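Local coordinates for protein glutaredoxin, CPYC type (Chlamydomonas reinhardtii, PDB 7NCV) that probably reduces glutathione-mixed disulfides as a dithiol glutaredoxin of the thioredoxin fold, with glutathione disulfide oxidoreductase activity, at residues Glu5-Asn8 and Glu9-Ala13; Ala33-Ala36 and Leu37-Phe40; Ala89-Ser93 and Asn94-Glu98. All coordinates share one frame; numbering follows the deposited sequence.

Contact 1: residues Glu5-Asn8 and Glu9-Ala13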
# COMPACT_ATOMS: atom_id res chain seq x y z
N GLU A 5 17.07 -6.84 -3.03
CA GLU A 5 16.15 -7.89 -2.64
C GLU A 5 14.80 -7.31 -2.26
O GLU A 5 13.75 -7.91 -2.56
CB GLU A 5 16.73 -8.69 -1.47
CG GLU A 5 17.96 -9.55 -1.78
CD GLU A 5 19.22 -8.74 -2.10
OE1 GLU A 5 19.96 -9.13 -3.05
OE2 GLU A 5 19.50 -7.74 -1.40
N ALA A 6 14.81 -6.17 -1.56
CA ALA A 6 13.57 -5.51 -1.17
C ALA A 6 12.79 -5.07 -2.39
O ALA A 6 11.55 -5.21 -2.42
CB ALA A 6 13.87 -4.32 -0.26
N ILE A 7 13.47 -4.51 -3.40
CA ILE A 7 12.76 -4.14 -4.62
C ILE A 7 12.09 -5.36 -5.23
O ILE A 7 10.90 -5.35 -5.58
CB ILE A 7 13.73 -3.46 -5.61
CG1 ILE A 7 14.09 -2.07 -5.04
CG2 ILE A 7 13.04 -3.35 -6.96
CD1 ILE A 7 15.30 -1.44 -5.68
N ASN A 8 12.84 -6.47 -5.31
CA ASN A 8 12.28 -7.72 -5.83
C ASN A 8 11.04 -8.13 -5.03
O ASN A 8 9.99 -8.47 -5.61
CB ASN A 8 13.33 -8.83 -5.77
CG ASN A 8 12.79 -10.14 -6.27
OD1 ASN A 8 12.58 -10.31 -7.47
ND2 ASN A 8 12.50 -11.06 -5.34
N GLU A 9 11.15 -8.12 -3.71
CA GLU A 9 10.04 -8.57 -2.87
C GLU A 9 8.80 -7.72 -3.10
O GLU A 9 7.68 -8.25 -3.24
CB GLU A 9 10.43 -8.50 -1.39
CG GLU A 9 9.34 -8.93 -0.46
CD GLU A 9 9.76 -8.87 1.01
OE1 GLU A 9 10.85 -9.38 1.33
OE2 GLU A 9 8.98 -8.36 1.85
N ILE A 10 8.96 -6.39 -3.08
CA ILE A 10 7.83 -5.47 -3.23
C ILE A 10 7.22 -5.62 -4.62
O ILE A 10 6.00 -5.69 -4.77
CB ILE A 10 8.26 -4.03 -2.93
CG1 ILE A 10 8.62 -3.96 -1.48
CG2 ILE A 10 7.10 -3.07 -3.20
CD1 ILE A 10 9.28 -2.63 -1.12
N GLN A 11 8.06 -5.68 -5.66
CA GLN A 11 7.47 -5.78 -6.98
C GLN A 11 6.65 -7.06 -7.12
O GLN A 11 5.55 -7.03 -7.68
CB GLN A 11 8.56 -5.72 -8.05
CG GLN A 11 9.17 -4.31 -8.13
CD GLN A 11 10.30 -4.32 -9.15
OE1 GLN A 11 11.03 -5.33 -9.28
NE2 GLN A 11 10.44 -3.22 -9.87
N LYS A 12 7.16 -8.19 -6.60
CA LYS A 12 6.43 -9.46 -6.69
C LYS A 12 5.13 -9.39 -5.88
O LYS A 12 4.08 -9.88 -6.33
CB LYS A 12 7.31 -10.58 -6.19
CG LYS A 12 8.38 -10.99 -7.25
CD LYS A 12 9.17 -12.22 -6.84
CE LYS A 12 9.82 -12.87 -8.07
NZ LYS A 12 10.49 -11.87 -8.99
N ALA A 13 5.18 -8.80 -4.67
CA ALA A 13 3.97 -8.74 -3.86
C ALA A 13 2.93 -7.83 -4.50
O ALA A 13 1.73 -8.11 -4.46
CB ALA A 13 4.30 -8.26 -2.44
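Asn-8 and Lys-12 meet one turn apart on helix 3-16, the N-terminal helix that packs on the thioredoxin-fold core of this glutaredoxin. The contact is of the i to i+4 kind. Its polar side-chain link is a hydrogen bond from Lys-12 NZ to Asn-8 OD1 at 3.0 Å. Asn-8 has CG anti to the backbone N (chi1 179°), which turns its amide toward the next turn. Beyond CG the lysine chain runs nearly straight to CE, then bends at its last torsion (chi4 45°), bringing NZ over to the amide oxygen. NZ is tilted from the amide plane. Along the way CD passes 3.8 Å from Asn-8 ND2.

Backbone bonds hold the turn. Glu-9 N binds Glu-5 O, Ile-10 N binds Ala-6 O and Lys-12 N binds Asn-8 O. Gln-11 N binds Ile-7 O at 2.9 Å. These are regular alpha-helical bonds.

Ile-7 and Gln-11 supply the second side-chain pair. Ile-7 CG2 sits over the face of the Gln-11 amide, 3.6 Å from CD.

Glu-5 and Glu-9 have their polar partners outside this turn. Glu-5 OE2 takes a hydrogen bond from Gly-2 N, and Glu-9 OE2 forms a salt bridge with Arg-53 NH2. The apolar side of the helix faces the fold: Ala-6, Ile-7 and Ile-10 touch helix 58-67, as does the side chain of Glu-9, and Ile-10 also rests on Tyr-22 of strand 19-23. Ile-10 is buried and leans back along its own helix as well, with CG1 3.3 Å from Ala-6 O.

Contact 2: residues Ala33-Ala36 and Leu37-Phe40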
# COMPACT_ATOMS: atom_id res chain seq x y z
N ALA A 33 -5.29 5.39 5.55
CA ALA A 33 -5.42 4.54 4.36
C ALA A 33 -6.19 3.27 4.66
O ALA A 33 -7.04 2.87 3.85
CB ALA A 33 -4.02 4.19 3.87
N LYS A 34 -5.91 2.64 5.80
CA LYS A 34 -6.58 1.40 6.15
C LYS A 34 -8.06 1.64 6.33
O LYS A 34 -8.91 0.89 5.84
CB LYS A 34 -5.98 0.84 7.42
CG LYS A 34 -4.59 0.28 7.20
CD LYS A 34 -3.97 0.14 8.63
CE LYS A 34 -2.62 -0.56 8.50
NZ LYS A 34 -2.09 -0.69 9.92
N ASN A 35 -8.42 2.75 7.02
CA ASN A 35 -9.83 3.02 7.27
C ASN A 35 -10.56 3.27 5.96
O ASN A 35 -11.73 2.87 5.80
CB ASN A 35 -9.97 4.22 8.19
CG ASN A 35 -9.73 3.86 9.65
OD1 ASN A 35 -9.65 2.69 10.02
ND2 ASN A 35 -9.60 4.93 10.49
N ALA A 36 -9.88 3.93 5.00
CA ALA A 36 -10.48 4.18 3.69
C ALA A 36 -10.78 2.87 2.96
O ALA A 36 -11.91 2.66 2.46
CB ALA A 36 -9.58 5.09 2.87
N LEU A 37 -9.78 2.00 2.89
CA LEU A 37 -9.99 0.69 2.28
C LEU A 37 -11.06 -0.09 3.02
O LEU A 37 -11.85 -0.83 2.38
CB LEU A 37 -8.64 -0.03 2.30
CG LEU A 37 -7.68 0.53 1.25
CD1 LEU A 37 -6.26 0.03 1.59
CD2 LEU A 37 -8.04 0.22 -0.23
N ASN A 38 -11.08 -0.00 4.35
CA ASN A 38 -12.05 -0.77 5.16
C ASN A 38 -13.49 -0.35 4.91
O ASN A 38 -14.42 -1.09 5.28
CB ASN A 38 -11.73 -0.63 6.65
CG ASN A 38 -10.45 -1.33 7.02
OD1 ASN A 38 -9.88 -2.12 6.26
ND2 ASN A 38 -10.01 -1.06 8.23
N GLN A 39 -13.72 0.83 4.29
CA GLN A 39 -15.08 1.18 3.90
C GLN A 39 -15.63 0.22 2.84
O GLN A 39 -16.88 0.11 2.71
CB GLN A 39 -15.14 2.60 3.34
CG GLN A 39 -14.66 3.66 4.31
CD GLN A 39 -14.75 5.07 3.68
OE1 GLN A 39 -14.00 5.99 4.03
NE2 GLN A 39 -15.67 5.23 2.72
N PHE A 40 -14.75 -0.45 2.10
CA PHE A 40 -15.14 -1.30 0.98
C PHE A 40 -14.74 -2.75 1.13
O PHE A 40 -15.52 -3.60 0.71
CB PHE A 40 -14.54 -0.76 -0.31
CG PHE A 40 -14.93 0.69 -0.55
CD1 PHE A 40 -16.20 0.99 -1.04
CD2 PHE A 40 -14.06 1.72 -0.21
CE1 PHE A 40 -16.57 2.37 -1.23
CE2 PHE A 40 -14.45 3.05 -0.39
CZ PHE A 40 -15.69 3.35 -0.89
O HOH W 1 -11.52 0.92 9.82
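Asn-35 and Asn-38 are joined through one water on the exposed side of helix 28-41, the helix of the beta-alpha-beta unit between strands 19-23 and 46-49. Their amide planes stand 53° apart, and OD1 of Asn-35 is 4.2 Å from ND2 of Asn-38. The water closes this gap. It donates to Asn-35 OD1 at 2.6 Å and accepts from Asn-38 ND2 at 3.0 Å. Both asparagines place CG beside the backbone N (chi1 -79° and -69°). In Asn-38 this lays the amide over Lys-34 O, which is 2.9 Å from CG. OD1 of Asn-38 is hydrogen-bonded to Tyr-45 OH.

Leu-37 covers Ala-33 O with CB, CG and CD1. Further on, the ring of Phe-40 comes near Ala-36 O, with CD2 at 3.6 Å. Gln-39 CB sits over one ring face, offset toward the rim.

The backbone bonds change along the segment. Leu-37 N binds Ala-33 O and Asn-38 N binds Lys-34 O. Gln-39 N binds Ala-36 O from above the carbonyl plane and Asn-35 O weakly. The water on ND2 and Tyr-45 OH on OD1 give the Asn-38 amide a partner at each end, which should restrict its rotation.

Contact 3: residues Ala89-Ser93 and Asn94-Glu98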
# COMPACT_ATOMS: atom_id res chain seq x y z
N ALA A 89 -7.57 8.22 1.23
CA ALA A 89 -8.80 8.79 1.78
C ALA A 89 -9.51 9.68 0.76
O ALA A 89 -10.75 9.65 0.67
CB ALA A 89 -8.47 9.59 3.06
N ALA A 90 -8.75 10.47 -0.01
CA ALA A 90 -9.40 11.30 -1.03
C ALA A 90 -10.10 10.42 -2.06
O ALA A 90 -11.24 10.71 -2.48
CB ALA A 90 -8.34 12.17 -1.69
N ALA A 91 -9.45 9.33 -2.46
CA ALA A 91 -10.11 8.46 -3.42
C ALA A 91 -11.34 7.77 -2.81
O ALA A 91 -12.34 7.55 -3.54
CB ALA A 91 -9.10 7.40 -3.90
N ALA A 92 -11.32 7.46 -1.51
CA ALA A 92 -12.54 6.94 -0.89
C ALA A 92 -13.67 7.96 -0.98
O ALA A 92 -14.81 7.60 -1.35
CB ALA A 92 -12.30 6.58 0.57
N SER A 93 -13.35 9.24 -0.68
CA SER A 93 -14.36 10.30 -0.62
C SER A 93 -14.92 10.65 -1.99
O SER A 93 -16.05 11.18 -2.08
CB SER A 93 -13.72 11.57 -0.01
OG SER A 93 -13.42 11.28 1.37
N ASN A 94 -14.12 10.54 -3.06
CA ASN A 94 -14.53 11.04 -4.37
C ASN A 94 -15.05 9.96 -5.30
O ASN A 94 -15.42 10.30 -6.43
CB ASN A 94 -13.42 11.86 -5.05
CG ASN A 94 -12.20 11.04 -5.44
OD1 ASN A 94 -12.29 9.85 -5.66
ND2 ASN A 94 -11.09 11.74 -5.67
N GLY A 95 -15.19 8.70 -4.81
CA GLY A 95 -15.82 7.67 -5.62
C GLY A 95 -14.84 6.85 -6.40
O GLY A 95 -15.22 5.77 -6.92
N THR A 96 -13.58 7.27 -6.49
CA THR A 96 -12.66 6.51 -7.32
C THR A 96 -12.07 5.29 -6.63
O THR A 96 -11.69 4.37 -7.37
CB THR A 96 -11.53 7.39 -7.86
OG1 THR A 96 -10.77 7.94 -6.77
CG2 THR A 96 -12.07 8.47 -8.79
N LEU A 97 -12.01 5.25 -5.28
CA LEU A 97 -11.45 4.07 -4.62
C LEU A 97 -12.33 2.89 -4.90
O LEU A 97 -11.83 1.82 -5.28
CB LEU A 97 -11.32 4.30 -3.12
CG LEU A 97 -10.68 3.11 -2.40
CD1 LEU A 97 -9.29 2.85 -3.04
CD2 LEU A 97 -10.50 3.48 -0.95
N GLU A 98 -13.65 3.07 -4.80
CA GLU A 98 -14.59 2.00 -5.13
C GLU A 98 -14.39 1.52 -6.57
O GLU A 98 -14.31 0.29 -6.83
CB GLU A 98 -16.00 2.54 -4.97
CG GLU A 98 -17.08 1.53 -5.34
CD GLU A 98 -18.46 1.98 -4.97
OE1 GLU A 98 -18.73 3.21 -4.97
OE2 GLU A 98 -19.32 1.11 -4.71
O HOH W 2 -14.86 5.45 -3.51
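Ala-91 O accepts a bond from Leu-97 N at 2.9 Å, from above its carbonyl plane, and a weak one from Gly-95 N, where the chain turns from helix 85-94 into helix 96-103. Asn-94 makes an Asx turn at this junction. Gly-95 follows with positive phi (94°), a backbone conformation that glycine takes up readily, and holds the N-cap position of the second helix. Asn-94 N binds Ala-90 O.

Asn-94 has its CG between the backbone N and the carbonyl carbon (chi1 67°). This brings CG to 3.1 Å from Ala-90 O. OD1 takes two in-plane bonds from Thr-96, from the backbone N at 3.0 Å and from OG1 at 2.7 Å. The two bonds should hold the amide against rotation. OG1 of Thr-96 also lies 3.4 Å from Ala-91 CB.

On the apolar side Leu-97 turns back to the first helix. Its CB meets Ala-91 CB, and its CD2 branch meets Ala-92 CB. Ala-92 also touches Ala-36 and Gln-39 of helix 28-41. A water spans the two helices, donating to Ala-92 O and accepting from Glu-98 N, at 3.0 Å from each.

None of the three contacts closes a long loop. Each lies on one continuous stretch, and they follow in series from the N terminus without nesting or crossing. Contact 1 sits on the first helix, on the far side of the chain's centre from the other two. Contact 2 is on the helix between strands 19-23 and 46-49. Contact 3 is the turn between the last two helices. The centres of contacts 1 and 2 are about 24 Å apart, and the two do not touch. Contacts 2 and 3 do touch: Phe-40 packs on Glu-98, and Leu-97 CD2 lies against Ala-36 O. They join helix 28-41 to both C-terminal helices.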